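Local coordinates for protein PspGI restriction endonuclease (PDB 3BM3) that binds DNA and probably cuts it at specific sites, as a type II restriction endonuclease of the PD-(D/E)XK clan, at residues E22-E25 with E26-E30; K110-K114 with F115-Y119; A138-I141 with P142-T146. The protein carries 2 engineered substitutions. All blocks are in the same frame, centred on the assembly; numbering follows the deposited sequence. Where two conformers were deposited one is given.

Contact 1: residues E22-E25 with E26-E30; sequences EIIE and EAITE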
loop_
_atom_site.group_PDB
_atom_site.type_symbol
_atom_site.label_atom_id
_atom_site.label_comp_id
_atom_site.label_asym_id
_atom_site.label_seq_id
_atom_site.Cartn_x
_atom_site.Cartn_y
_atom_site.Cartn_z
ATOM N N GLU C 22 8.297 -7.803 -22.851
ATOM C CA GLU C 22 8.288 -7.664 -24.303
ATOM C C GLU C 22 8.069 -6.227 -24.737
ATOM O O GLU C 22 8.722 -5.743 -25.669
ATOM C CB GLU C 22 7.242 -8.601 -24.926
ATOM C CG GLU C 22 7.594 -10.058 -24.675
ATOM C CD GLU C 22 6.633 -11.064 -25.261
ATOM O OE1 GLU C 22 5.763 -10.685 -26.089
ATOM O OE2 GLU C 22 6.773 -12.259 -24.884
ATOM N N ILE C 23 7.172 -5.539 -24.041
ATOM C CA ILE C 23 6.880 -4.163 -24.346
ATOM C C ILE C 23 8.087 -3.293 -24.053
ATOM O O ILE C 23 8.400 -2.403 -24.825
ATOM C CB ILE C 23 5.645 -3.675 -23.578
ATOM C CG1 ILE C 23 4.401 -4.462 -24.058
ATOM C CG2 ILE C 23 5.461 -2.196 -23.762
ATOM C CD1 ILE C 23 3.105 -4.075 -23.356
ATOM N N ILE C 24 8.772 -3.572 -22.946
ATOM C CA ILE C 24 9.972 -2.821 -22.586
ATOM C C ILE C 24 11.040 -3.030 -23.668
ATOM O O ILE C 24 11.723 -2.073 -24.106
ATOM C CB ILE C 24 10.489 -3.233 -21.193
ATOM C CG1 ILE C 24 9.546 -2.703 -20.090
ATOM C CG2 ILE C 24 11.935 -2.693 -20.918
ATOM C CD1 ILE C 24 9.663 -1.231 -19.838
ATOM N N GLU C 25 11.181 -4.275 -24.116
ATOM C CA GLU C 25 12.159 -4.558 -25.200
ATOM C C GLU C 25 11.784 -3.808 -26.464
ATOM O O GLU C 25 12.651 -3.244 -27.128
ATOM C CB GLU C 25 12.313 -6.050 -25.468
ATOM C CG GLU C 25 12.976 -6.859 -24.334
ATOM C CD GLU C 25 14.380 -6.345 -23.929
ATOM O OE1 GLU C 25 15.125 -5.823 -24.793
ATOM O OE2 GLU C 25 14.733 -6.470 -22.732
ATOM N N GLU C 26 10.493 -3.776 -26.786
ATOM C CA GLU C 26 10.016 -3.029 -27.938
ATOM C C GLU C 26 10.373 -1.550 -27.809
ATOM O O GLU C 26 10.861 -0.924 -28.768
ATOM C CB GLU C 26 8.519 -3.183 -28.077
ATOM C CG GLU C 26 7.964 -2.543 -29.293
ATOM C CD GLU C 26 6.567 -3.041 -29.610
ATOM O OE1 GLU C 26 6.025 -3.915 -28.852
ATOM O OE2 GLU C 26 6.035 -2.540 -30.627
ATOM N N ALA C 27 10.130 -1.009 -26.622
ATOM C CA ALA C 27 10.427 0.385 -26.317
ATOM C C ALA C 27 11.925 0.643 -26.424
ATOM O O ALA C 27 12.324 1.669 -26.936
ATOM C CB ALA C 27 9.946 0.760 -24.926
ATOM N N ILE C 28 12.725 -0.266 -25.867
ATOM C CA ILE C 28 14.191 -0.147 -25.935
ATOM C C ILE C 28 14.643 -0.016 -27.389
ATOM O O ILE C 28 15.493 0.839 -27.727
ATOM C CB ILE C 28 14.873 -1.329 -25.254
ATOM C CG1 ILE C 28 14.791 -1.162 -23.733
ATOM C CG2 ILE C 28 16.320 -1.483 -25.750
ATOM C CD1 ILE C 28 15.138 -2.384 -22.938
ATOM N N THR C 29 14.087 -0.865 -28.246
ATOM C CA THR C 29 14.416 -0.854 -29.668
ATOM C C THR C 29 14.005 0.474 -30.290
ATOM O O THR C 29 14.823 1.175 -30.901
ATOM C CB THR C 29 13.731 -2.015 -30.384
ATOM O OG1 THR C 29 14.270 -3.233 -29.864
ATOM C CG2 THR C 29 13.983 -1.960 -31.883
ATOM N N GLU C 30 12.745 0.827 -30.085
ATOM C CA GLU C 30 12.184 2.052 -30.630
ATOM C C GLU C 30 12.942 3.311 -30.247
ATOM O O GLU C 30 13.193 4.155 -31.114
ATOM C CB GLU C 30 10.702 2.165 -30.276
ATOM C CG GLU C 30 9.886 1.140 -31.056
ATOM C CD GLU C 30 8.391 1.242 -30.822
ATOM O OE1 GLU C 30 7.669 0.290 -31.225
ATOM O OE2 GLU C 30 7.930 2.272 -30.284
#
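Glu25 O takes two bonds from Thr29. The backbone N-H arrives with Thr29 N 3.0 Å from Glu25 O, while the hydroxyl, with Thr29 OG1 3.2 Å from Glu25 O, comes from the opposite face of the carbonyl plane. The threonine can do this because OG1 stands anti to its own carbonyl carbon (chi1 -65°), which turns the hydroxyl back along helix 20-31. One residue earlier, Ile28 N donates to Ile24 O at 2.7 Å, nearly straight at 161°. Over that bond lies the Ile28 side chain: CG1 brushes Ile24 O, and CD1 rests 3.8 Å from Ile24 CG2. The same CD1 also lies 3.9 Å from Glu25 OE1, with the two side chains alongside and pointing the same way. Ile28 packs on Lys110 as well. Cut back to alanine, Ile28 would probably leave Ile24 CG2 without this neighbour and a gap beside the Glu25 carboxylate. Ile24 also packs on Ala63 of helix 52-80 and on Ile106 of helix 85-115. Glu25 OE2 pairs with Lys110, and Glu26 OE1 is bonded to Tyr70 OH, so the acidic side chains tie this helix to helices 85-115 and 52-80 while Ile24 packs between them.

Contact 2: residues K110-K114 with F115-Y119; sequences KLLNK and FGIRY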
loop_
_atom_site.group_PDB
_atom_site.type_symbol
_atom_site.label_atom_id
_atom_site.label_comp_id
_atom_site.label_asym_id
_atom_site.label_seq_id
_atom_site.Cartn_x
_atom_site.Cartn_y
_atom_site.Cartn_z
ATOM N N LYS C 110 17.683 -3.069 -16.303
ATOM C CA LYS C 110 18.418 -2.725 -17.504
ATOM C C LYS C 110 19.575 -1.819 -17.154
ATOM O O LYS C 110 20.681 -1.940 -17.724
ATOM C CB LYS C 110 17.475 -2.046 -18.489
ATOM C CG LYS C 110 16.360 -2.933 -18.966
ATOM C CD LYS C 110 16.879 -4.277 -19.518
ATOM C CE LYS C 110 15.778 -5.105 -20.144
ATOM N NZ LYS C 110 16.209 -6.544 -20.352
ATOM N N LEU C 111 19.303 -0.888 -16.241
ATOM C CA LEU C 111 20.352 0.026 -15.744
ATOM C C LEU C 111 21.387 -0.722 -14.917
ATOM O O LEU C 111 22.572 -0.564 -15.128
ATOM C CB LEU C 111 19.762 1.170 -14.955
ATOM C CG LEU C 111 19.007 2.172 -15.847
ATOM C CD1 LEU C 111 17.991 2.995 -15.059
ATOM C CD2 LEU C 111 20.005 3.087 -16.569
ATOM N N LEU C 112 20.924 -1.613 -14.034
ATOM C CA LEU C 112 21.848 -2.440 -13.275
ATOM C C LEU C 112 22.803 -3.194 -14.215
ATOM O O LEU C 112 24.006 -3.212 -14.022
ATOM C CB LEU C 112 21.086 -3.415 -12.385
ATOM C CG LEU C 112 20.344 -2.755 -11.198
ATOM C CD1 LEU C 112 19.605 -3.853 -10.444
ATOM C CD2 LEU C 112 21.248 -1.939 -10.225
ATOM N N ASN C 113 22.251 -3.804 -15.246
ATOM C CA ASN C 113 23.037 -4.599 -16.180
ATOM C C ASN C 113 24.105 -3.767 -16.830
ATOM O O ASN C 113 25.253 -4.193 -16.945
ATOM C CB ASN C 113 22.151 -5.194 -17.263
ATOM C CG ASN C 113 21.289 -6.303 -16.743
ATOM O OD1 ASN C 113 21.519 -6.815 -15.649
ATOM N ND2 ASN C 113 20.304 -6.692 -17.522
ATOM N N LYS C 114 23.721 -2.563 -17.243
ATOM C CA LYS C 114 24.625 -1.661 -17.938
ATOM C C LYS C 114 25.842 -1.345 -17.078
ATOM O O LYS C 114 26.958 -1.301 -17.589
ATOM C CB LYS C 114 23.907 -0.369 -18.349
ATOM C CG LYS C 114 24.792 0.616 -19.146
ATOM C CD LYS C 114 25.258 -0.006 -20.463
ATOM C CE LYS C 114 26.068 0.960 -21.334
ATOM N NZ LYS C 114 27.162 1.623 -20.575
ATOM N N PHE C 115 25.623 -1.171 -15.774
ATOM C CA PHE C 115 26.687 -0.883 -14.840
ATOM C C PHE C 115 27.413 -2.124 -14.341
ATOM O O PHE C 115 28.371 -1.995 -13.587
ATOM C CB PHE C 115 26.150 -0.073 -13.658
ATOM C CG PHE C 115 25.762 1.321 -14.007
ATOM C CD1 PHE C 115 26.705 2.322 -14.057
ATOM C CD2 PHE C 115 24.477 1.636 -14.312
ATOM C CE1 PHE C 115 26.336 3.619 -14.400
ATOM C CE2 PHE C 115 24.102 2.904 -14.653
ATOM C CZ PHE C 115 25.022 3.909 -14.694
ATOM N N GLY C 116 26.975 -3.304 -14.770
ATOM C CA GLY C 116 27.568 -4.575 -14.357
ATOM C C GLY C 116 27.261 -4.898 -12.918
ATOM O O GLY C 116 28.019 -5.600 -12.273
ATOM N N ILE C 117 26.178 -4.340 -12.389
ATOM C CA ILE C 117 25.814 -4.574 -11.013
ATOM C C ILE C 117 25.087 -5.877 -10.996
ATOM O O ILE C 117 24.020 -6.003 -11.604
ATOM C CB ILE C 117 24.933 -3.453 -10.448
ATOM C CG1 ILE C 117 25.731 -2.140 -10.441
ATOM C CG2 ILE C 117 24.374 -3.799 -9.046
ATOM C CD1 ILE C 117 24.870 -0.908 -10.234
ATOM N N ARG C 118 25.630 -6.829 -10.257
ATOM C CA ARG C 118 24.945 -8.086 -10.080
ATOM C C ARG C 118 23.843 -7.909 -9.087
ATOM O O ARG C 118 23.977 -7.174 -8.117
ATOM C CB ARG C 118 25.896 -9.170 -9.604
ATOM C CG ARG C 118 26.867 -9.599 -10.708
ATOM C CD ARG C 118 27.844 -10.624 -10.183
ATOM N NE ARG C 118 28.780 -11.082 -11.217
ATOM C CZ ARG C 118 29.839 -10.407 -11.659
ATOM N NH1 ARG C 118 30.132 -9.200 -11.169
ATOM N NH2 ARG C 118 30.611 -10.950 -12.596
ATOM N N TYR C 119 22.750 -8.589 -9.355
ATOM C CA TYR C 119 21.575 -8.474 -8.530
ATOM C C TYR C 119 20.792 -9.766 -8.615
ATOM O O TYR C 119 21.000 -10.595 -9.495
ATOM C CB TYR C 119 20.682 -7.310 -8.979
ATOM C CG TYR C 119 20.064 -7.586 -10.319
ATOM C CD1 TYR C 119 18.852 -8.252 -10.413
ATOM C CD2 TYR C 119 20.733 -7.253 -11.493
ATOM C CE1 TYR C 119 18.298 -8.564 -11.648
ATOM C CE2 TYR C 119 20.186 -7.557 -12.733
ATOM C CZ TYR C 119 18.976 -8.224 -12.790
ATOM O OH TYR C 119 18.430 -8.537 -14.014
HETATM O O HOH W 1 23.373 -7.454 -13.624
#
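Leu112 reaches across to both Ile117 and Tyr119, and its chain can be followed outward from the backbone. CB lies 4.0 Å from Tyr119 CD2. CG stands anti to the carbonyl carbon (chi1 -70°), which sets one branch toward each partner: CD1 comes obliquely at the tyrosine ring, 3.7 Å from Tyr119 CD2, whereas CD2 meets the isoleucine, 3.8 Å from Ile117 CD1 and just as near its CG2. Phe139 of strand 139-141 and Ile253 of helix 249-259 also touch this leucine, which therefore sits where the end of helix 85-115 meets the sheet and the C-terminal helix. The backbone beneath closes in a Schellman motif. Gly116, with phi at 71°, is the first residue to leave the helix; Ile117 N donates to Leu112 O at 2.9 Å, and Gly116 N bonds to Asn113 O from well above the carbonyl plane. One residue earlier, Phe115 N donates to Leu111 O, and the phenylalanine ring brings its edge to the same oxygen, with CD2 only 3.0 Å from Leu111 O. That ring also meets Phe250, their planes almost parallel. From the last turn, Asn113 OD1 approaches the edge of the Tyr119 ring in its plane, 3.3 Å from CE2, with amide and ring planes 30° apart. A water donates both to Asn113 OD1 and to Ile117 O, 2.6 Å from the latter, bridging the last helical turn to the departing chain.

Contact 3: residues A138-I141 with P142-T146; sequences AFII and PSVRT. Engineered in segment 138-141: Ala138 (natural residue Asp). Engineered in segment 142-146: Thr146 (natural residue Ala).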
loop_
_atom_site.group_PDB
_atom_site.type_symbol
_atom_site.label_atom_id
_atom_site.label_comp_id
_atom_site.label_asym_id
_atom_site.label_seq_id
_atom_site.Cartn_x
_atom_site.Cartn_y
_atom_site.Cartn_z
ATOM N N ALA C 138 12.784 -5.683 -3.821
ATOM C CA ALA C 138 12.816 -5.734 -5.273
ATOM C C ALA C 138 14.141 -6.259 -5.758
ATOM O O ALA C 138 14.182 -7.085 -6.649
ATOM C CB ALA C 138 12.552 -4.371 -5.929
ATOM N N PHE C 139 15.226 -5.767 -5.166
ATOM C CA PHE C 139 16.548 -6.205 -5.546
ATOM C C PHE C 139 17.394 -6.464 -4.332
ATOM O O PHE C 139 17.313 -5.765 -3.337
ATOM C CB PHE C 139 17.214 -5.157 -6.431
ATOM C CG PHE C 139 16.440 -4.896 -7.678
ATOM C CD1 PHE C 139 16.556 -5.760 -8.745
ATOM C CD2 PHE C 139 15.545 -3.855 -7.765
ATOM C CE1 PHE C 139 15.804 -5.584 -9.905
ATOM C CE2 PHE C 139 14.797 -3.669 -8.934
ATOM C CZ PHE C 139 14.940 -4.523 -9.990
ATOM N N ILE C 140 18.196 -7.496 -4.454
ATOM C CA ILE C 140 19.225 -7.773 -3.498
ATOM C C ILE C 140 20.510 -7.717 -4.268
ATOM O O ILE C 140 20.685 -8.414 -5.269
ATOM C CB ILE C 140 19.068 -9.145 -2.875
ATOM C CG1 ILE C 140 17.709 -9.254 -2.202
ATOM C CG2 ILE C 140 20.191 -9.388 -1.844
ATOM C CD1 ILE C 140 17.400 -10.590 -1.631
ATOM N N ILE C 141 21.426 -6.883 -3.795
ATOM C CA ILE C 141 22.688 -6.693 -4.469
ATOM C C ILE C 141 23.814 -7.195 -3.584
ATOM O O ILE C 141 23.959 -6.727 -2.469
ATOM C CB ILE C 141 22.867 -5.220 -4.830
ATOM C CG1 ILE C 141 21.735 -4.847 -5.821
ATOM C CG2 ILE C 141 24.261 -5.019 -5.411
ATOM C CD1 ILE C 141 21.724 -3.476 -6.269
ATOM N N PRO C 142 24.605 -8.167 -4.068
ATOM C CA PRO C 142 24.555 -8.798 -5.394
ATOM C C PRO C 142 23.656 -10.026 -5.492
ATOM O O PRO C 142 23.271 -10.434 -6.605
ATOM C CB PRO C 142 25.996 -9.200 -5.618
ATOM C CG PRO C 142 26.476 -9.563 -4.249
ATOM C CD PRO C 142 25.762 -8.653 -3.290
ATOM N N SER C 143 23.341 -10.628 -4.351
ATOM C CA SER C 143 22.586 -11.856 -4.332
ATOM C C SER C 143 22.087 -12.116 -2.941
ATOM O O SER C 143 22.655 -11.635 -1.962
ATOM C CB SER C 143 23.477 -13.049 -4.709
ATOM O OG SER C 143 24.497 -13.239 -3.733
ATOM N N VAL C 144 21.042 -12.917 -2.862
ATOM C CA VAL C 144 20.539 -13.338 -1.560
ATOM C C VAL C 144 21.580 -14.178 -0.807
ATOM O O VAL C 144 21.709 -14.047 0.408
ATOM C CB VAL C 144 19.154 -14.022 -1.653
ATOM C CG1 VAL C 144 19.272 -15.437 -2.117
ATOM C CG2 VAL C 144 18.427 -13.916 -0.323
ATOM N N ARG C 145 22.354 -15.001 -1.510
ATOM C CA ARG C 145 23.374 -15.786 -0.779
ATOM C C ARG C 145 24.361 -14.878 -0.083
ATOM O O ARG C 145 24.686 -15.079 1.086
ATOM C CB ARG C 145 24.068 -16.818 -1.655
ATOM C CG ARG C 145 23.167 -18.021 -1.861
ATOM C CD ARG C 145 23.861 -19.327 -2.104
ATOM N NE ARG C 145 24.914 -19.230 -3.094
ATOM C CZ ARG C 145 25.298 -20.232 -3.882
ATOM N NH1 ARG C 145 24.703 -21.413 -3.821
ATOM N NH2 ARG C 145 26.279 -20.040 -4.741
ATOM N N THR C 146 24.790 -13.838 -0.781
ATOM C CA THR C 146 25.706 -12.869 -0.199
ATOM C C THR C 146 25.121 -12.122 0.982
ATOM O O THR C 146 25.783 -11.933 2.001
ATOM C CB THR C 146 26.223 -11.903 -1.268
ATOM O OG1 THR C 146 27.005 -12.675 -2.174
ATOM C CG2 THR C 146 27.092 -10.826 -0.655
#
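Ile140 makes the close side of this turn. Its CD1 lies 3.7 Å from Val144 CG2, the two side chains meeting obliquely, and its CG2 presses on the backbone, 3.3 Å from Ser143 O. With CG2 anti to the backbone N, CG1 stands anti to the carbonyl carbon (chi1 -58°) and carries CD1 to the valine, so one side chain spans the join between strand 139-141 and helix 144-149. Leu156 of the adjacent strand and Arg123 also touch it. The chain reverses through a cis peptide between Ile141 and Pro142; the Ile141 side chain is turned inward, onto Ile157 and Ile253. Contact thins beyond this point. Arg145 is exposed and points away, and no hydrogen bond joins the two segments. Order on this looser side comes from within 142-146: Ser143 is the N-cap, its OG accepting from Thr146 N at 3.0 Å and 160°. Thr146 is an engineered residue, alanine in the natural protein, but the capping bond comes from its backbone N-H, which the substitution leaves in place. The strand-to-helix turn is thus held by apolar contact on its inner side, while Glu120 and Ser143 take up the N-H groups of Val144 and Thr146.

Contact 1 and contact 2 have centres 18 Å apart and are joined by charge: Glu25 OE2 lies 2.8 Å from Lys110 NZ in a salt bridge, with Ile28 CD1 packed 4.0 Å from Lys110 CE. Contact 2 in turn lies against contact 3, their centres 12 Å apart, with Ile117 CG2 and Ile141 CG2 separated by 3.8 Å and Tyr119 CD1 similarly close to Phe139 CD1. Contacts 1 and 3 stay about 11 Å apart at their nearest atoms, and 110-119 touches both. Nearest atoms approach the bound DNA to about 5 Å in contact 1, 6 Å in contact 3 and 12 Å in contact 2.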